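Local coordinates for uncharacterized protein (Vanderwaltozyma polyspora, PDB 5THE) that probably binds a guide RNA as the C-terminal lobe of a budding yeast Argonaute, the lobe that carries the Piwi domain, at residues A[115-120]-A[233-238]; A[186-191]-A[221-226]. One frame throughout, in Å; residues are numbered along the deposited sequence.

How the contacts relate
Both contacts pack helical segments of the 220-241 region against the five-stranded parallel sheet that includes strands 77-85, 117-118 and 185-191. Their centres lie about 11 Å apart, and along the chain both segments of contact 2 fall between the two of contact 1: the order is 115-120, 186-191, 221-226, 233-238. Helices 220-223 and 228-241 follow one another, and residues of helix 95-111 touch side chains of both contacts. The two contacts also meet directly, with Met238 CE 4.0 Å from Leu188 CD1. Contact 1 supplies residues that reach A2 and A3 of chain B, contact 2 a bond to the A2 phosphate, so this packed layer carries RNA-facing groups near the 5' end of the bound RNA.

Contact 1. Residues A[115-120]-A[233-238]; sequences VDFNVS and NVVMKM. With nucleotides of chain B.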
ATOM      1  N   VAL A 115      19.666  -8.489  -1.395  1.00 31.60           N
ATOM      2  CA  VAL A 115      19.665  -7.554  -2.511  1.00 31.99           C
ATOM      3  C   VAL A 115      21.106  -7.184  -2.814  1.00 33.57           C
ATOM      4  O   VAL A 115      21.809  -6.621  -1.963  1.00 30.36           O
ATOM      5  CB  VAL A 115      18.837  -6.301  -2.193  1.00 30.10           C
ATOM      6  CG1 VAL A 115      18.765  -5.415  -3.415  1.00 26.52           C
ATOM      7  CG2 VAL A 115      17.458  -6.706  -1.693  1.00 28.53           C
ATOM      8  N   ASP A 116      21.536  -7.484  -4.026  1.00 31.34           N
ATOM      9  CA  ASP A 116      22.917  -7.300  -4.453  1.00 36.41           C
ATOM     10  C   ASP A 116      22.952  -6.115  -5.417  1.00 32.23           C
ATOM     11  O   ASP A 116      22.473  -6.216  -6.554  1.00 28.83           O
ATOM     12  CB  ASP A 116      23.442  -8.589  -5.093  1.00 37.55           C
ATOM     13  CG  ASP A 116      24.894  -8.493  -5.523  1.00 47.43           C
ATOM     14  OD1 ASP A 116      25.640  -7.651  -4.972  1.00 50.03           O
ATOM     15  OD2 ASP A 116      25.286  -9.283  -6.415  1.00 50.11           O
ATOM     16  N   PHE A 117      23.480  -4.991  -4.947  1.00 30.12           N
ATOM     17  CA  PHE A 117      23.644  -3.795  -5.759  1.00 29.88           C
ATOM     18  C   PHE A 117      25.106  -3.597  -6.119  1.00 32.63           C
ATOM     19  O   PHE A 117      26.005  -3.892  -5.329  1.00 30.73           O
ATOM     20  CB  PHE A 117      23.159  -2.534  -5.036  1.00 25.17           C
ATOM     21  CG  PHE A 117      21.675  -2.338  -5.078  1.00 29.16           C
ATOM     22  CD1 PHE A 117      21.018  -2.183  -6.285  1.00 30.33           C
ATOM     23  CD2 PHE A 117      20.941  -2.288  -3.912  1.00 29.26           C
ATOM     24  CE1 PHE A 117      19.654  -1.996  -6.323  1.00 31.98           C
ATOM     25  CE2 PHE A 117      19.572  -2.100  -3.944  1.00 30.41           C
ATOM     26  CZ  PHE A 117      18.928  -1.961  -5.146  1.00 26.86           C
ATOM     27  N   ASN A 118      25.324  -3.072  -7.320  1.00 29.51           N
ATOM     28  CA  ASN A 118      26.619  -2.577  -7.760  1.00 28.86           C
ATOM     29  C   ASN A 118      26.540  -1.054  -7.678  1.00 24.42           C
ATOM     30  O   ASN A 118      25.730  -0.440  -8.377  1.00 31.53           O
ATOM     31  CB  ASN A 118      26.903  -3.074  -9.183  1.00 33.46           C
ATOM     32  CG  ASN A 118      28.144  -2.447  -9.817  1.00 45.42           C
ATOM     33  OD1 ASN A 118      28.903  -1.712  -9.186  1.00 43.79           O
ATOM     34  ND2 ASN A 118      28.347  -2.751 -11.089  1.00 53.09           N
ATOM     35  N   VAL A 119      27.346  -0.450  -6.802  1.00 28.31           N
ATOM     36  CA  VAL A 119      27.291   0.998  -6.588  1.00 38.44           C
ATOM     37  C   VAL A 119      28.581   1.645  -7.075  1.00 44.47           C
ATOM     38  O   VAL A 119      29.002   2.684  -6.551  1.00 46.87           O
ATOM     39  CB  VAL A 119      27.053   1.358  -5.109  1.00 36.43           C
ATOM     40  CG1 VAL A 119      25.700   0.856  -4.636  1.00 37.07           C
ATOM     41  CG2 VAL A 119      28.163   0.788  -4.238  1.00 36.13           C
ATOM     42  N   SER A 120      29.221   1.032  -8.071  1.00 38.82           N
ATOM     43  CA  SER A 120      30.505   1.534  -8.544  1.00 41.35           C
ATOM     44  C   SER A 120      30.354   2.780  -9.412  1.00 38.06           C
ATOM     45  O   SER A 120      31.268   3.609  -9.457  1.00 40.66           O
ATOM     46  CB  SER A 120      31.248   0.433  -9.304  1.00 43.10           C
ATOM     47  OG  SER A 120      30.509   0.003 -10.431  1.00 42.52           O
ATOM     48  N   ASN A 233      15.174  -0.467   5.667  1.00 24.13           N
ATOM     49  CA  ASN A 233      13.845   0.007   5.296  1.00 24.36           C
ATOM     50  C   ASN A 233      13.822   0.522   3.864  1.00 27.81           C
ATOM     51  O   ASN A 233      12.883   0.235   3.117  1.00 26.36           O
ATOM     52  CB  ASN A 233      13.385   1.090   6.273  1.00 16.09           C
ATOM     53  CG  ASN A 233      13.079   0.524   7.655  1.00 36.44           C
ATOM     54  OD1 ASN A 233      12.889  -0.674   7.811  1.00 37.07           O
ATOM     55  ND2 ASN A 233      13.038   1.384   8.657  1.00 36.20           N
ATOM     56  N   VAL A 234      14.848   1.289   3.476  1.00 20.11           N
ATOM     57  CA  VAL A 234      14.914   1.834   2.122  1.00 26.46           C
ATOM     58  C   VAL A 234      14.833   0.713   1.097  1.00 25.50           C
ATOM     59  O   VAL A 234      14.077   0.792   0.122  1.00 24.45           O
ATOM     60  CB  VAL A 234      16.196   2.670   1.941  1.00 24.17           C
ATOM     61  CG1 VAL A 234      16.482   2.895   0.451  1.00 22.00           C
ATOM     62  CG2 VAL A 234      16.070   4.022   2.678  1.00 22.15           C
ATOM     63  N   VAL A 235      15.614  -0.351   1.301  1.00 22.77           N
ATOM     64  CA  VAL A 235      15.708  -1.390   0.283  1.00 18.86           C
ATOM     65  C   VAL A 235      14.456  -2.250   0.245  1.00 22.56           C
ATOM     66  O   VAL A 235      14.210  -2.923  -0.759  1.00 28.35           O
ATOM     67  CB  VAL A 235      16.983  -2.235   0.511  1.00 23.91           C
ATOM     68  CG1 VAL A 235      16.802  -3.230   1.660  1.00 19.01           C
ATOM     69  CG2 VAL A 235      17.430  -2.922  -0.783  1.00 21.18           C
ATOM     70  N   MET A 236      13.644  -2.247   1.310  1.00 26.16           N
ATOM     71  CA  MET A 236      12.348  -2.912   1.227  1.00 25.92           C
ATOM     72  C   MET A 236      11.572  -2.390   0.033  1.00 26.27           C
ATOM     73  O   MET A 236      11.037  -3.164  -0.775  1.00 20.34           O
ATOM     74  CB  MET A 236      11.557  -2.702   2.518  1.00 23.05           C
ATOM     75  CG  MET A 236      12.155  -3.442   3.723  1.00 25.80           C
ATOM     76  SD  MET A 236      11.127  -3.378   5.188  1.00 26.80           S
ATOM     77  CE  MET A 236      10.047  -4.790   4.991  1.00 27.11           C
ATOM     78  N   LYS A 237      11.561  -1.065  -0.121  1.00 19.88           N
ATOM     79  CA  LYS A 237      10.829  -0.429  -1.210  1.00 21.35           C
ATOM     80  C   LYS A 237      11.474  -0.731  -2.551  1.00 21.92           C
ATOM     81  O   LYS A 237      10.776  -1.037  -3.521  1.00 26.87           O
ATOM     82  CB  LYS A 237      10.742   1.085  -0.955  1.00 19.00           C
ATOM     83  CG  LYS A 237       9.926   1.425   0.297  1.00 24.16           C
ATOM     84  CD  LYS A 237      10.561   2.520   1.169  1.00 23.72           C
ATOM     85  CE  LYS A 237      10.570   3.894   0.493  1.00 21.96           C
ATOM     86  NZ  LYS A 237       9.207   4.446   0.189  1.00 21.25           N
ATOM     87  N   MET A 238      12.806  -0.647  -2.622  1.00 20.83           N
ATOM     88  CA  MET A 238      13.509  -0.964  -3.860  1.00 25.61           C
ATOM     89  C   MET A 238      13.190  -2.377  -4.310  1.00 21.10           C
ATOM     90  O   MET A 238      12.874  -2.616  -5.483  1.00 24.34           O
ATOM     91  CB  MET A 238      15.013  -0.811  -3.655  1.00 19.55           C
ATOM     92  CG  MET A 238      15.437   0.609  -3.293  1.00 22.71           C
ATOM     93  SD  MET A 238      17.220   0.654  -3.025  1.00 25.39           S
ATOM     94  CE  MET A 238      17.538   2.433  -3.022  1.00 28.55           C
TER
ATOM     95  P     A B   2      13.443   9.859   3.689  1.00 23.97           P
ATOM     96  OP1   A B   2      12.656  10.725   4.603  1.00 22.21           O
ATOM     97  OP2   A B   2      14.939   9.839   3.742  1.00 22.82           O
ATOM     98  O5'   A B   2      12.908   8.369   3.845  1.00 26.10           O
ATOM     99  C5'   A B   2      13.206   7.371   2.864  1.00 21.25           C
ATOM    100  C4'   A B   2      13.014   5.992   3.425  1.00 23.35           C
ATOM    101  O4'   A B   2      14.025   5.742   4.427  1.00 25.60           O
ATOM    102  C3'   A B   2      11.713   5.756   4.170  1.00 24.36           C
ATOM    103  O3'   A B   2      10.644   5.498   3.307  1.00 25.47           O
ATOM    104  C2'   A B   2      12.063   4.589   5.080  1.00 22.95           C
ATOM    105  O2'   A B   2      12.137   3.386   4.328  1.00 22.42           O
ATOM    106  C1'   A B   2      13.481   4.969   5.482  1.00 25.10           C
ATOM    107  N9    A B   2      13.536   5.813   6.692  1.00 23.09           N
ATOM    108  C8    A B   2      13.431   7.181   6.747  1.00 18.41           C
ATOM    109  N7    A B   2      13.567   7.680   7.942  1.00 27.37           N
ATOM    110  C5    A B   2      13.808   6.555   8.726  1.00 32.83           C
ATOM    111  C6    A B   2      14.036   6.423  10.092  1.00 46.01           C
ATOM    112  N6    A B   2      14.059   7.488  10.895  1.00 47.84           N
ATOM    113  N1    A B   2      14.228   5.168  10.581  1.00 50.28           N
ATOM    114  C2    A B   2      14.192   4.136   9.719  1.00 48.70           C
ATOM    115  N3    A B   2      13.979   4.138   8.394  1.00 31.22           N
ATOM    116  C4    A B   2      13.788   5.393   7.974  1.00 22.37           C
ATOM    117  P     A B   3       9.171   5.960   3.718  1.00 23.50           P
ATOM    118  OP1   A B   3       8.370   5.614   2.505  1.00 27.49           O
ATOM    119  OP2   A B   3       9.192   7.359   4.239  1.00 22.67           O
ATOM    120  O5'   A B   3       8.792   4.984   4.924  1.00 24.31           O
ATOM    121  C5'   A B   3       8.705   3.585   4.702  1.00 23.69           C
ATOM    122  C4'   A B   3       8.627   2.828   5.999  1.00 25.00           C
ATOM    123  O4'   A B   3       9.872   2.933   6.738  1.00 26.09           O
ATOM    124  C3'   A B   3       7.580   3.312   6.982  1.00 24.04           C
ATOM    125  O3'   A B   3       6.301   2.842   6.641  1.00 26.15           O
ATOM    126  C2'   A B   3       8.094   2.751   8.297  1.00 25.10           C
ATOM    127  O2'   A B   3       7.801   1.362   8.393  1.00 25.57           O
ATOM    128  C1'   A B   3       9.604   2.935   8.122  1.00 25.12           C
ATOM    129  N9    A B   3       9.989   4.241   8.653  1.00 28.26           N
ATOM    130  C8    A B   3       9.855   5.468   8.039  1.00 25.37           C
ATOM    131  N7    A B   3      10.239   6.462   8.804  1.00 32.29           N
ATOM    132  C5    A B   3      10.639   5.842   9.974  1.00 28.78           C
ATOM    133  C6    A B   3      11.137   6.374  11.156  1.00 39.47           C
ATOM    134  N6    A B   3      11.325   7.697  11.315  1.00 46.28           N
ATOM    135  N1    A B   3      11.434   5.492  12.135  1.00 45.71           N
ATOM    136  C2    A B   3      11.224   4.177  11.918  1.00 47.56           C
ATOM    137  N3    A B   3      10.743   3.548  10.840  1.00 31.83           N
ATOM    138  C4    A B   3      10.472   4.469   9.905  1.00 34.41           C
TER
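The Phe117 ring meets Val235 at its edge, where CE2 lies 3.9 Å from CG2 close to the ring plane, while Met238 comes in obliquely. Met238 SD stands 4.7 Å from the ring centroid, 58° off the normal, a Met-aromatic contact made through CE2 and CZ; beyond CG the methionine chain is extended, which carries its sulfur out to the ring. Val235 CG2 serves a second partner as well, because it is anti to the backbone N and points to Val115, whose CG1 is 3.9 Å away. Phe106 of helix 95-111 touches both Phe117 and Met238, and Val110 touches Val235.

The same helix turns other residues to the RNA. Asn233 ND2 approaches N3 of A2 of chain B at 2.9 Å. Lys237, bent at chi2, chi3 and chi4, lays CE 3.2 Å from O3' of A2 of chain B and brings NZ within 2.7 Å of OP1 of A3 of chain B, a hydrogen bond; Ile549 O takes a further bond from NZ, which also salt-bridges another phosphate of the RNA. A methionine in place of Lys237 would probably deprive the A3 phosphate of this cationic donor and Ile549 O of that bond.

The chemistry is thus divided: Val235 and Met238 hold helix 228-241 against segment 115-120 by apolar and sulfur contacts alone, while Lys237 offers charge likely to offset that of the RNA backbone.

Contact 2. Residues A[186-191]-A[221-226]; sequences YILYVL and DNFKKN. With nucleotides of chain B.
Phe223 reaches from helix 220-223 to strand 185-191, its CB bond directed at the strand. With CG anti to the backbone N (chi1 -173°), the ring extends away from its own helix. From CB the chain runs through CG to CD2, which faces Val190 CG2 at 4.4 Å, a looser approach; farther out CE2 comes to 4.0 Å from Leu188 CD2. At the tip CZ is equally near that methyl, 4.0 Å from Leu188 CD2, so one leucine branch sits beside both CE2 and CZ. Both methyls approach the ring obliquely. Leu188 presents CD2 from the opposite direction, its CG likewise anti to the backbone N.

The two aliphatic partners are two residues apart on the strand and so lie on the same side of it. Met103 and Ser102 of helix 95-111, Asn231 of helix 228-241 and Val218 of strand 215-219 also touch Phe223, which places its ring where these elements meet.

One residue earlier, Asn222 turns to the RNA. Its ND2 donates a hydrogen bond to OP2 of A2 of chain B at 3.2 Å, and the N-H...acceptor angle of 179° makes it practically straight. From Phe223 to Asn226 the chain makes a type I turn, in which Asn226 N bonds Phe223 O at 3.0 Å, and Asn226 takes positive phi (61°).

The arrangement is that of a short helix, 220-223, packed on a parallel sheet of an alpha/beta domain. Asn222 binds the A2 phosphate here, and the layer is probably the MID domain, which in other Argonautes holds the guide 5' end.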
ATOM      1  N   TYR A 186      19.038   1.042 -11.177  1.00 27.92           N
ATOM      2  CA  TYR A 186      18.116   1.605 -10.207  1.00 27.09           C
ATOM      3  C   TYR A 186      18.649   2.965  -9.806  1.00 27.03           C
ATOM      4  O   TYR A 186      19.833   3.091  -9.473  1.00 24.16           O
ATOM      5  CB  TYR A 186      17.994   0.694  -8.979  1.00 23.77           C
ATOM      6  CG  TYR A 186      16.782   0.996  -8.134  1.00 27.09           C
ATOM      7  CD1 TYR A 186      16.756   2.109  -7.295  1.00 23.97           C
ATOM      8  CD2 TYR A 186      15.653   0.182  -8.190  1.00 28.68           C
ATOM      9  CE1 TYR A 186      15.648   2.400  -6.532  1.00 26.21           C
ATOM     10  CE2 TYR A 186      14.534   0.460  -7.427  1.00 28.84           C
ATOM     11  CZ  TYR A 186      14.539   1.572  -6.602  1.00 31.39           C
ATOM     12  OH  TYR A 186      13.441   1.865  -5.844  1.00 30.30           O
ATOM     13  N   ILE A 187      17.797   3.983  -9.854  1.00 28.84           N
ATOM     14  CA  ILE A 187      18.220   5.336  -9.526  1.00 20.98           C
ATOM     15  C   ILE A 187      17.939   5.622  -8.060  1.00 23.98           C
ATOM     16  O   ILE A 187      16.826   5.400  -7.579  1.00 28.46           O
ATOM     17  CB  ILE A 187      17.513   6.370 -10.409  1.00 21.71           C
ATOM     18  CG1 ILE A 187      17.978   6.252 -11.852  1.00 21.45           C
ATOM     19  CG2 ILE A 187      17.795   7.776  -9.872  1.00 23.88           C
ATOM     20  CD1 ILE A 187      17.038   6.931 -12.788  1.00 30.61           C
ATOM     21  N   LEU A 188      18.932   6.158  -7.361  1.00 21.36           N
ATOM     22  CA  LEU A 188      18.749   6.668  -6.003  1.00 22.99           C
ATOM     23  C   LEU A 188      18.896   8.184  -6.040  1.00 23.20           C
ATOM     24  O   LEU A 188      20.002   8.708  -6.200  1.00 26.60           O
ATOM     25  CB  LEU A 188      19.748   6.033  -5.038  1.00 25.49           C
ATOM     26  CG  LEU A 188      19.693   6.564  -3.606  1.00 29.78           C
ATOM     27  CD1 LEU A 188      18.294   6.362  -2.999  1.00 28.72           C
ATOM     28  CD2 LEU A 188      20.780   5.903  -2.756  1.00 31.89           C
ATOM     29  N   TYR A 189      17.783   8.892  -5.932  1.00 21.35           N
ATOM     30  CA  TYR A 189      17.841  10.340  -5.811  1.00 22.43           C
ATOM     31  C   TYR A 189      18.180  10.691  -4.365  1.00 26.60           C
ATOM     32  O   TYR A 189      17.469  10.283  -3.438  1.00 26.12           O
ATOM     33  CB  TYR A 189      16.514  10.965  -6.226  1.00 21.04           C
ATOM     34  CG  TYR A 189      16.227  10.898  -7.704  1.00 19.77           C
ATOM     35  CD1 TYR A 189      17.081  11.504  -8.624  1.00 16.40           C
ATOM     36  CD2 TYR A 189      15.072  10.277  -8.183  1.00 20.17           C
ATOM     37  CE1 TYR A 189      16.813  11.462  -9.975  1.00 19.68           C
ATOM     38  CE2 TYR A 189      14.800  10.228  -9.546  1.00 23.17           C
ATOM     39  CZ  TYR A 189      15.675  10.824 -10.437  1.00 23.50           C
ATOM     40  OH  TYR A 189      15.420  10.787 -11.792  1.00 26.51           O
ATOM     41  N   VAL A 190      19.273  11.424  -4.172  1.00 25.97           N
ATOM     42  CA  VAL A 190      19.708  11.861  -2.848  1.00 27.59           C
ATOM     43  C   VAL A 190      19.408  13.349  -2.752  1.00 26.03           C
ATOM     44  O   VAL A 190      20.063  14.167  -3.414  1.00 26.22           O
ATOM     45  CB  VAL A 190      21.195  11.571  -2.614  1.00 24.51           C
ATOM     46  CG1 VAL A 190      21.636  12.049  -1.237  1.00 23.93           C
ATOM     47  CG2 VAL A 190      21.465  10.061  -2.767  1.00 24.09           C
ATOM     48  N   LEU A 191      18.417  13.708  -1.941  1.00 19.52           N
ATOM     49  CA  LEU A 191      17.936  15.090  -1.890  1.00 26.57           C
ATOM     50  C   LEU A 191      18.729  15.887  -0.869  1.00 25.01           C
ATOM     51  O   LEU A 191      18.812  15.495   0.298  1.00 30.67           O
ATOM     52  CB  LEU A 191      16.449  15.144  -1.536  1.00 23.82           C
ATOM     53  CG  LEU A 191      15.574  14.168  -2.311  1.00 30.84           C
ATOM     54  CD1 LEU A 191      14.148  14.253  -1.821  1.00 28.02           C
ATOM     55  CD2 LEU A 191      15.653  14.441  -3.806  1.00 35.64           C
ATOM     56  N   ASP A 221      20.290  14.184   4.717  1.00 23.19           N
ATOM     57  CA  ASP A 221      20.613  14.251   6.145  1.00 27.48           C
ATOM     58  C   ASP A 221      20.187  12.991   6.882  1.00 25.33           C
ATOM     59  O   ASP A 221      20.733  12.701   7.953  1.00 23.18           O
ATOM     60  CB  ASP A 221      19.994  15.483   6.808  1.00 27.02           C
ATOM     61  CG  ASP A 221      20.712  16.776   6.412  1.00 47.19           C
ATOM     62  OD1 ASP A 221      21.892  16.703   6.002  1.00 52.83           O
ATOM     63  OD2 ASP A 221      20.101  17.865   6.511  1.00 51.68           O
ATOM     64  N   ASN A 222      19.263  12.217   6.317  1.00 27.03           N
ATOM     65  CA  ASN A 222      18.954  10.907   6.874  1.00 23.67           C
ATOM     66  C   ASN A 222      19.938   9.856   6.384  1.00 27.86           C
ATOM     67  O   ASN A 222      20.548   9.137   7.186  1.00 29.01           O
ATOM     68  CB  ASN A 222      17.534  10.489   6.497  1.00 24.15           C
ATOM     69  CG  ASN A 222      16.485  11.363   7.111  1.00 27.24           C
ATOM     70  OD1 ASN A 222      16.696  11.955   8.167  1.00 30.87           O
ATOM     71  ND2 ASN A 222      15.329  11.450   6.452  1.00 29.61           N
ATOM     72  N   PHE A 223      20.075   9.746   5.061  1.00 27.82           N
ATOM     73  CA  PHE A 223      20.900   8.707   4.453  1.00 24.20           C
ATOM     74  C   PHE A 223      22.321   8.753   4.988  1.00 30.29           C
ATOM     75  O   PHE A 223      22.916   7.711   5.295  1.00 27.35           O
ATOM     76  CB  PHE A 223      20.889   8.888   2.930  1.00 22.02           C
ATOM     77  CG  PHE A 223      21.572   7.785   2.165  1.00 28.02           C
ATOM     78  CD1 PHE A 223      21.404   6.458   2.532  1.00 25.88           C
ATOM     79  CD2 PHE A 223      22.360   8.074   1.056  1.00 24.61           C
ATOM     80  CE1 PHE A 223      22.032   5.445   1.822  1.00 24.33           C
ATOM     81  CE2 PHE A 223      22.984   7.059   0.331  1.00 19.32           C
ATOM     82  CZ  PHE A 223      22.816   5.744   0.719  1.00 23.24           C
ATOM     83  N   LYS A 224      22.873   9.961   5.133  1.00 31.13           N
ATOM     84  CA  LYS A 224      24.265  10.127   5.541  1.00 33.36           C
ATOM     85  C   LYS A 224      24.554   9.580   6.937  1.00 30.35           C
ATOM     86  O   LYS A 224      25.728   9.445   7.294  1.00 34.20           O
ATOM     87  CB  LYS A 224      24.650  11.611   5.461  1.00 24.13           C
ATOM     88  CG  LYS A 224      24.198  12.430   6.645  1.00 26.53           C
ATOM     89  CD  LYS A 224      24.318  13.923   6.351  1.00 30.85           C
ATOM     90  CE  LYS A 224      25.639  14.257   5.674  1.00 41.69           C
ATOM     91  NZ  LYS A 224      26.813  13.845   6.488  1.00 45.79           N
ATOM     92  N   LYS A 225      23.531   9.262   7.736  1.00 25.00           N
ATOM     93  CA  LYS A 225      23.781   8.684   9.054  1.00 32.49           C
ATOM     94  C   LYS A 225      24.289   7.250   8.969  1.00 25.62           C
ATOM     95  O   LYS A 225      24.829   6.740   9.951  1.00 28.82           O
ATOM     96  CB  LYS A 225      22.508   8.715   9.909  1.00 38.21           C
ATOM     97  CG  LYS A 225      21.932  10.103  10.159  1.00 38.68           C
ATOM     98  CD  LYS A 225      20.565   9.974  10.803  1.00 38.91           C
ATOM     99  CE  LYS A 225      19.891  11.321  10.916  1.00 49.15           C
ATOM    100  NZ  LYS A 225      18.537  11.269  11.531  1.00 52.88           N
ATOM    101  N   ASN A 226      24.111   6.585   7.832  1.00 32.01           N
ATOM    102  CA  ASN A 226      24.630   5.231   7.617  1.00 32.74           C
ATOM    103  C   ASN A 226      24.049   4.227   8.613  1.00 29.47           C
ATOM    104  O   ASN A 226      24.751   3.355   9.125  1.00 30.61           O
ATOM    105  CB  ASN A 226      26.160   5.218   7.655  1.00 30.36           C
ATOM    106  CG  ASN A 226      26.759   6.119   6.598  1.00 35.84           C
ATOM    107  OD1 ASN A 226      26.238   6.197   5.486  1.00 34.30           O
ATOM    108  ND2 ASN A 226      27.843   6.819   6.941  1.00 30.19           N
TER
ATOM    109  P     A B   2      13.443   9.859   3.689  1.00 23.97           P
ATOM    110  OP1   A B   2      12.656  10.725   4.603  1.00 22.21           O
ATOM    111  OP2   A B   2      14.939   9.839   3.742  1.00 22.82           O
ATOM    112  O5'   A B   2      12.908   8.369   3.845  1.00 26.10           O
ATOM    113  C5'   A B   2      13.206   7.371   2.864  1.00 21.25           C
ATOM    114  C4'   A B   2      13.014   5.992   3.425  1.00 23.35           C
ATOM    115  O4'   A B   2      14.025   5.742   4.427  1.00 25.60           O
ATOM    116  C3'   A B   2      11.713   5.756   4.170  1.00 24.36           C
ATOM    117  O3'   A B   2      10.644   5.498   3.307  1.00 25.47           O
ATOM    118  C2'   A B   2      12.063   4.589   5.080  1.00 22.95           C
ATOM    119  O2'   A B   2      12.137   3.386   4.328  1.00 22.42           O
ATOM    120  C1'   A B   2      13.481   4.969   5.482  1.00 25.10           C
ATOM    121  N9    A B   2      13.536   5.813   6.692  1.00 23.09           N
ATOM    122  C8    A B   2      13.431   7.181   6.747  1.00 18.41           C
ATOM    123  N7    A B   2      13.567   7.680   7.942  1.00 27.37           N
ATOM    124  C5    A B   2      13.808   6.555   8.726  1.00 32.83           C
ATOM    125  C6    A B   2      14.036   6.423  10.092  1.00 46.01           C
ATOM    126  N6    A B   2      14.059   7.488  10.895  1.00 47.84           N
ATOM    127  N1    A B   2      14.228   5.168  10.581  1.00 50.28           N
ATOM    128  C2    A B   2      14.192   4.136   9.719  1.00 48.70           C
ATOM    129  N3    A B   2      13.979   4.138   8.394  1.00 31.22           N
ATOM    130  C4    A B   2      13.788   5.393   7.974  1.00 22.37           C
TER